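Local atomic coordinates of dihydropyrimidinase (Brevibacillus agri, PDB entry 3SFW), a protein that probably catalyses the reversible, zinc-dependent hydrolytic ring opening of dihydropyrimidines. Residues Trp4-Thr9 with Gln18-Ile23; Glu99-Ala104 with Asp131-Glu136. One frame throughout, in Å; residues are numbered along the deposited sequence.

Contact 1. Residues Trp4-Thr9 with Gln18-Ile23; sequences WIRNGT and QADVLI
Trp4 and Leu22 open an antiparallel beta pairing, a non-hydrogen-bonded pair in a small mixed sheet apart from the barrel strands; the two short strand axes run 168° apart. The indole end comes close to Asp20, CG anti to the backbone N (chi1 -170°), which brings NE1 to 3.5 Å from Asp20 CB. Water 1 joins that N-H to the carboxylate, accepting from Trp4 NE1 and donating to Asp20 OD2 at 2.6 Å. Next comes the hydrogen-bonded pair: Ile5 N gives to Val21 O at 2.8 Å, Val21 N returns the bond to Ile5 O, and Ile5 CD1 meets Ile23 CD1; Ile5 and Val21 also pack on Leu50. Arg6 lays its CD over one face of the Trp4 ring, and Trp4 CZ2 in turn sits 3.5 Å above the guanidinium plane, over its centre. The bend at chi3 turns NE to Asp20, where it forms a salt bridge with OD2 at 3.1 Å. That bond arrives from above the carboxylate plane, the guanidinium standing 80° to it. After the Ile5-Val21 pair, the side chain of Asp20 takes over: Asn7 N donates to its other oxygen, OD1, at 2.9 Å, so the buried carboxylate is held at both ends. At Gly8 a water fills in for direct backbone pairing, accepting from Gly8 N and donating to Ile5 O and Ala19 O. Pairing resumes, shifted by one residue, at Thr9 and Gln18, whose side chains lie alongside each other, with Thr9 OG1 3.6 Å from Gln18 CG.

Contact 2. Residues Glu99-Ala104 with Asp131-Glu136; sequences ESLHSA and DHVLEE
Leu101 and Glu136 mark the nearest backbone approach, their CA atoms 7.1 Å apart, where the first turn of helix 101-112 faces the side of helix 131-142. Glu136 spans this gap. Its CG lies anti to the backbone N (chi1 -151°) and the chain runs extended beyond it, carrying the carboxylate to the N-terminal amides of the other helix. Leu101 N donates to Glu136 OE1 at 3.0 Å with an N-H...O angle of 159°, reaching the syn side of that oxygen but 31° out of the carboxylate plane. His102 N appears to donate to OE2 as well, although the position of OE2 is doubtful. The same turn is capped from within: Ser100, the N-cap residue, accepts from Ser103 N through OG at 2.9 Å. Thus the serine and the glutamate serve different amides, and the helix dipole would probably favour a charged carboxylate here. The Leu101 side chain crosses the glutamate, CG 3.4 Å from OE1, while CD1 goes on to Val133 CG1 at 4.1 Å and, further along helix 131-142, its side chain packs on Leu137. The His102 ring has the Glu136 CG methylene at its edge; its NE2 makes a weak hydrogen bond to Ser139. An alanine in place of Glu136 would remove the bridging carboxylate and is likely to leave Leu101 N without this acceptor and a gap beside the leucine. Amide binding by a carboxylate from a neighbouring helix, alongside a serine N-cap, is a helix N-terminus capping interaction, here joining successive outer helices of the amidohydrolase TIM barrel.

How the contacts relate
The contacts sit in separate parts of the subunit, their centres 47 Å apart and nearest atoms about 32 Å apart, and share no secondary-structure element. Contact 1 lies mainly in the small sheet near the N-terminus, its Thr9-Gln18 end in another, and is partly buried, six of its twelve touching residues being enclosed; contact 2 is a smaller surface contact between barrel helices, burying 272 Å² against 502 Å². Both rely on a carboxylate that receives backbone N-H groups. In contact 1 the aspartate also has an arginine and bridging waters, beside regular strand pairing; in contact 2 the glutamate serves a helix start, with no cationic mate across the two segments.

Contact 1. Residues Trp4-Thr9 with Gln18-Ile23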
loop_
_atom_site.group_PDB
_atom_site.type_symbol
_atom_site.label_atom_id
_atom_site.label_comp_id
_atom_site.label_asym_id
_atom_site.label_seq_id
_atom_site.Cartn_x
_atom_site.Cartn_y
_atom_site.Cartn_z
ATOM N N TRP A 4 24.980 -41.715 -21.550
ATOM C CA TRP A 4 25.971 -40.991 -20.763
ATOM C C TRP A 4 26.185 -39.649 -21.439
ATOM O O TRP A 4 26.804 -39.565 -22.515
ATOM C CB TRP A 4 27.283 -41.795 -20.775
ATOM C CG TRP A 4 28.367 -41.356 -19.832
ATOM C CD1 TRP A 4 28.270 -40.492 -18.771
ATOM C CD2 TRP A 4 29.719 -41.820 -19.851
ATOM N NE1 TRP A 4 29.511 -40.362 -18.157
ATOM C CE2 TRP A 4 30.411 -41.166 -18.807
ATOM C CE3 TRP A 4 30.413 -42.750 -20.647
ATOM C CZ2 TRP A 4 31.772 -41.425 -18.526
ATOM C CZ3 TRP A 4 31.765 -42.973 -20.397
ATOM C CH2 TRP A 4 32.429 -42.317 -19.342
ATOM N N ILE A 5 25.552 -38.604 -20.889
ATOM C CA ILE A 5 25.638 -37.287 -21.463
ATOM C C ILE A 5 26.861 -36.580 -20.891
ATOM O O ILE A 5 26.906 -36.260 -19.660
ATOM C CB ILE A 5 24.373 -36.436 -21.173
ATOM C CG1 ILE A 5 23.079 -37.213 -21.485
ATOM C CG2 ILE A 5 24.429 -35.117 -21.887
ATOM C CD1 ILE A 5 21.766 -36.434 -21.052
ATOM N N ARG A 6 27.838 -36.323 -21.754
ATOM C CA ARG A 6 29.179 -35.854 -21.299
ATOM C C ARG A 6 29.544 -34.437 -21.715
ATOM O O ARG A 6 29.154 -33.957 -22.790
ATOM C CB ARG A 6 30.276 -36.796 -21.825
ATOM C CG ARG A 6 30.057 -38.270 -21.463
ATOM C CD ARG A 6 31.351 -39.033 -21.661
ATOM N NE ARG A 6 32.332 -38.595 -20.668
ATOM C CZ ARG A 6 33.577 -39.057 -20.595
ATOM N NH1 ARG A 6 34.004 -39.950 -21.476
ATOM N NH2 ARG A 6 34.395 -38.616 -19.640
ATOM N N ASN A 7 30.277 -33.753 -20.841
ATOM C CA ASN A 7 30.926 -32.499 -21.205
ATOM C C ASN A 7 30.004 -31.288 -21.238
ATOM O O ASN A 7 30.390 -30.257 -21.783
ATOM C CB ASN A 7 31.618 -32.609 -22.581
ATOM C CG ASN A 7 32.545 -33.798 -22.678
ATOM O OD1 ASN A 7 33.274 -34.105 -21.727
ATOM N ND2 ASN A 7 32.535 -34.490 -23.849
ATOM N N GLY A 8 28.808 -31.420 -20.671
ATOM C CA GLY A 8 27.842 -30.314 -20.635
ATOM C C GLY A 8 27.854 -29.603 -19.277
ATOM O O GLY A 8 28.577 -30.029 -18.351
ATOM N N THR A 9 27.113 -28.499 -19.200
ATOM C CA THR A 9 26.915 -27.735 -17.940
ATOM C C THR A 9 25.468 -27.883 -17.476
ATOM O O THR A 9 24.542 -27.491 -18.186
ATOM C CB THR A 9 27.235 -26.294 -18.164
ATOM O OG1 THR A 9 28.568 -26.199 -18.671
ATOM C CG2 THR A 9 27.134 -25.467 -16.840
ATOM N N GLN A 18 29.618 -28.301 -13.969
ATOM C CA GLN A 18 30.029 -29.140 -15.082
ATOM C C GLN A 18 30.149 -30.575 -14.613
ATOM O O GLN A 18 30.891 -30.872 -13.675
ATOM C CB GLN A 18 31.349 -28.605 -15.630
ATOM C CG GLN A 18 31.118 -27.406 -16.506
ATOM C CD GLN A 18 32.135 -26.315 -16.305
ATOM O OE1 GLN A 18 33.201 -26.316 -16.935
ATOM N NE2 GLN A 18 31.800 -25.340 -15.442
ATOM N N ALA A 19 29.334 -31.461 -15.154
ATOM C CA ALA A 19 29.482 -32.864 -14.836
ATOM C C ALA A 19 28.780 -33.651 -15.904
ATOM O O ALA A 19 28.028 -33.072 -16.709
ATOM C CB ALA A 19 28.841 -33.186 -13.468
ATOM N N ASP A 20 29.005 -34.961 -15.895
ATOM C CA ASP A 20 28.278 -35.862 -16.783
ATOM C C ASP A 20 27.040 -36.439 -16.108
ATOM O O ASP A 20 26.992 -36.626 -14.880
ATOM C CB ASP A 20 29.182 -36.989 -17.236
ATOM C CG ASP A 20 30.430 -36.490 -17.970
ATOM O OD1 ASP A 20 30.498 -35.313 -18.392
ATOM O OD2 ASP A 20 31.362 -37.298 -18.058
ATOM N N VAL A 21 26.059 -36.798 -16.911
ATOM C CA VAL A 21 24.817 -37.375 -16.376
ATOM C C VAL A 21 24.615 -38.742 -16.983
ATOM O O VAL A 21 24.670 -38.891 -18.203
ATOM C CB VAL A 21 23.612 -36.459 -16.725
ATOM C CG1 VAL A 21 22.275 -37.082 -16.283
ATOM C CG2 VAL A 21 23.801 -35.084 -16.061
ATOM N N LEU A 22 24.381 -39.732 -16.122
ATOM C CA LEU A 22 24.118 -41.100 -16.557
ATOM C C LEU A 22 22.655 -41.465 -16.399
ATOM O O LEU A 22 22.073 -41.339 -15.296
ATOM C CB LEU A 22 24.987 -42.088 -15.747
ATOM C CG LEU A 22 24.786 -43.574 -16.107
ATOM C CD1 LEU A 22 25.206 -43.735 -17.587
ATOM C CD2 LEU A 22 25.730 -44.401 -15.184
ATOM N N ILE A 23 22.039 -41.853 -17.520
ATOM C CA ILE A 23 20.651 -42.285 -17.541
ATOM C C ILE A 23 20.614 -43.795 -17.707
ATOM O O ILE A 23 21.420 -44.344 -18.443
ATOM C CB ILE A 23 19.947 -41.655 -18.778
ATOM C CG1 ILE A 23 19.891 -40.119 -18.636
ATOM C CG2 ILE A 23 18.492 -42.184 -18.915
ATOM C CD1 ILE A 23 19.560 -39.394 -19.960
HETATM O O HOH W 1 31.307 -38.854 -15.965
HETATM O O HOH W 2 27.217 -33.458 -19.360
HETATM O O HOH W 3 33.401 -35.688 -19.605
#

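Contact 2. Residues Glu99-Ala104 with Asp131-Glu136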
loop_
_atom_site.group_PDB
_atom_site.type_symbol
_atom_site.label_atom_id
_atom_site.label_comp_id
_atom_site.label_asym_id
_atom_site.label_seq_id
_atom_site.Cartn_x
_atom_site.Cartn_y
_atom_site.Cartn_z
ATOM N N GLU A 99 -23.087 -32.206 -16.802
ATOM C CA GLU A 99 -22.272 -33.361 -17.228
ATOM C C GLU A 99 -21.362 -33.774 -16.047
ATOM O O GLU A 99 -20.863 -32.910 -15.319
ATOM C CB GLU A 99 -21.418 -32.967 -18.452
ATOM C CG GLU A 99 -20.468 -34.063 -18.949
ATOM C CD GLU A 99 -19.175 -33.539 -19.660
ATOM O OE1 GLU A 99 -18.762 -32.361 -19.422
ATOM O OE2 GLU A 99 -18.531 -34.363 -20.379
ATOM N N SER A 100 -21.186 -35.070 -15.810
ATOM C CA SER A 100 -20.281 -35.465 -14.713
ATOM C C SER A 100 -18.869 -34.978 -15.007
ATOM O O SER A 100 -18.451 -34.886 -16.177
ATOM C CB SER A 100 -20.283 -36.951 -14.493
ATOM O OG SER A 100 -19.464 -37.626 -15.420
ATOM N N LEU A 101 -18.119 -34.711 -13.951
ATOM C CA LEU A 101 -16.698 -34.375 -14.095
ATOM C C LEU A 101 -15.964 -35.552 -14.715
ATOM O O LEU A 101 -15.041 -35.369 -15.483
ATOM C CB LEU A 101 -16.087 -34.072 -12.718
ATOM C CG LEU A 101 -16.729 -32.922 -11.920
ATOM C CD1 LEU A 101 -16.022 -32.766 -10.584
ATOM C CD2 LEU A 101 -16.664 -31.597 -12.736
ATOM N N HIS A 102 -16.319 -36.784 -14.319
ATOM C CA HIS A 102 -15.566 -37.928 -14.788
ATOM C C HIS A 102 -15.733 -38.179 -16.271
ATOM O O HIS A 102 -14.828 -38.688 -16.897
ATOM C CB HIS A 102 -15.912 -39.217 -14.004
ATOM C CG HIS A 102 -15.352 -39.251 -12.594
ATOM N ND1 HIS A 102 -14.218 -39.961 -12.242
ATOM C CD2 HIS A 102 -15.740 -38.588 -11.476
ATOM C CE1 HIS A 102 -13.986 -39.800 -10.942
ATOM N NE2 HIS A 102 -14.934 -39.022 -10.446
ATOM N N SER A 103 -16.891 -37.819 -16.827
ATOM C CA SER A 103 -17.087 -37.973 -18.265
ATOM C C SER A 103 -16.171 -37.024 -19.023
ATOM O O SER A 103 -15.646 -37.373 -20.035
ATOM C CB SER A 103 -18.555 -37.787 -18.689
ATOM O OG SER A 103 -19.019 -36.489 -18.378
ATOM N N ALA A 104 -15.991 -35.825 -18.505
ATOM C CA ALA A 104 -15.111 -34.842 -19.200
ATOM C C ALA A 104 -13.678 -35.362 -19.124
ATOM O O ALA A 104 -12.926 -35.305 -20.115
ATOM C CB ALA A 104 -15.250 -33.454 -18.526
ATOM N N ASP A 131 -23.746 -29.929 -5.062
ATOM C CA ASP A 131 -23.285 -30.962 -4.132
ATOM C C ASP A 131 -22.729 -32.220 -4.821
ATOM O O ASP A 131 -21.823 -32.881 -4.301
ATOM C CB ASP A 131 -24.413 -31.361 -3.171
ATOM C CG ASP A 131 -24.696 -30.305 -2.116
ATOM O OD1 ASP A 131 -23.954 -29.299 -2.015
ATOM O OD2 ASP A 131 -25.662 -30.505 -1.346
ATOM N N HIS A 132 -23.301 -32.591 -5.954
ATOM C CA HIS A 132 -22.827 -33.766 -6.680
ATOM C C HIS A 132 -21.389 -33.550 -7.181
ATOM O O HIS A 132 -20.550 -34.436 -7.113
ATOM C CB HIS A 132 -23.748 -34.060 -7.868
ATOM C CG HIS A 132 -23.456 -35.359 -8.560
ATOM N ND1 HIS A 132 -24.284 -36.463 -8.461
ATOM C CD2 HIS A 132 -22.437 -35.727 -9.378
ATOM C CE1 HIS A 132 -23.768 -37.461 -9.162
ATOM N NE2 HIS A 132 -22.648 -37.039 -9.729
ATOM N N VAL A 133 -21.153 -32.376 -7.759
ATOM C CA VAL A 133 -19.811 -32.000 -8.186
ATOM C C VAL A 133 -18.828 -32.046 -7.011
ATOM O O VAL A 133 -17.708 -32.562 -7.118
ATOM C CB VAL A 133 -19.841 -30.576 -8.806
ATOM C CG1 VAL A 133 -18.402 -29.963 -8.851
ATOM C CG2 VAL A 133 -20.487 -30.656 -10.214
ATOM N N LEU A 134 -19.233 -31.489 -5.890
ATOM C CA LEU A 134 -18.349 -31.438 -4.739
ATOM C C LEU A 134 -18.005 -32.864 -4.280
ATOM O O LEU A 134 -16.855 -33.175 -3.940
ATOM C CB LEU A 134 -18.998 -30.636 -3.618
ATOM C CG LEU A 134 -19.145 -29.127 -3.927
ATOM C CD1 LEU A 134 -19.743 -28.483 -2.686
ATOM C CD2 LEU A 134 -17.784 -28.465 -4.241
ATOM N N GLU A 135 -18.994 -33.754 -4.338
ATOM C CA GLU A 135 -18.755 -35.153 -3.946
ATOM C C GLU A 135 -17.811 -35.832 -4.921
ATOM O O GLU A 135 -16.876 -36.544 -4.520
ATOM C CB GLU A 135 -20.082 -35.951 -3.843
ATOM C CG GLU A 135 -21.081 -35.345 -2.842
ATOM C CD GLU A 135 -21.643 -36.352 -1.811
ATOM O OE1 GLU A 135 -22.245 -35.890 -0.798
ATOM O OE2 GLU A 135 -21.526 -37.593 -2.031
ATOM N N GLU A 136 -18.006 -35.549 -6.201
ATOM C CA GLU A 136 -17.215 -36.141 -7.260
ATOM C C GLU A 136 -15.744 -35.768 -7.179
ATOM O O GLU A 136 -14.876 -36.535 -7.617
ATOM C CB GLU A 136 -17.771 -35.696 -8.618
ATOM C CG GLU A 136 -17.546 -36.670 -9.655
ATOM C CD GLU A 136 -18.200 -36.373 -10.998
ATOM O OE1 GLU A 136 -18.976 -35.412 -11.208
ATOM O OE2 GLU A 136 -17.821 -37.113 -11.883
#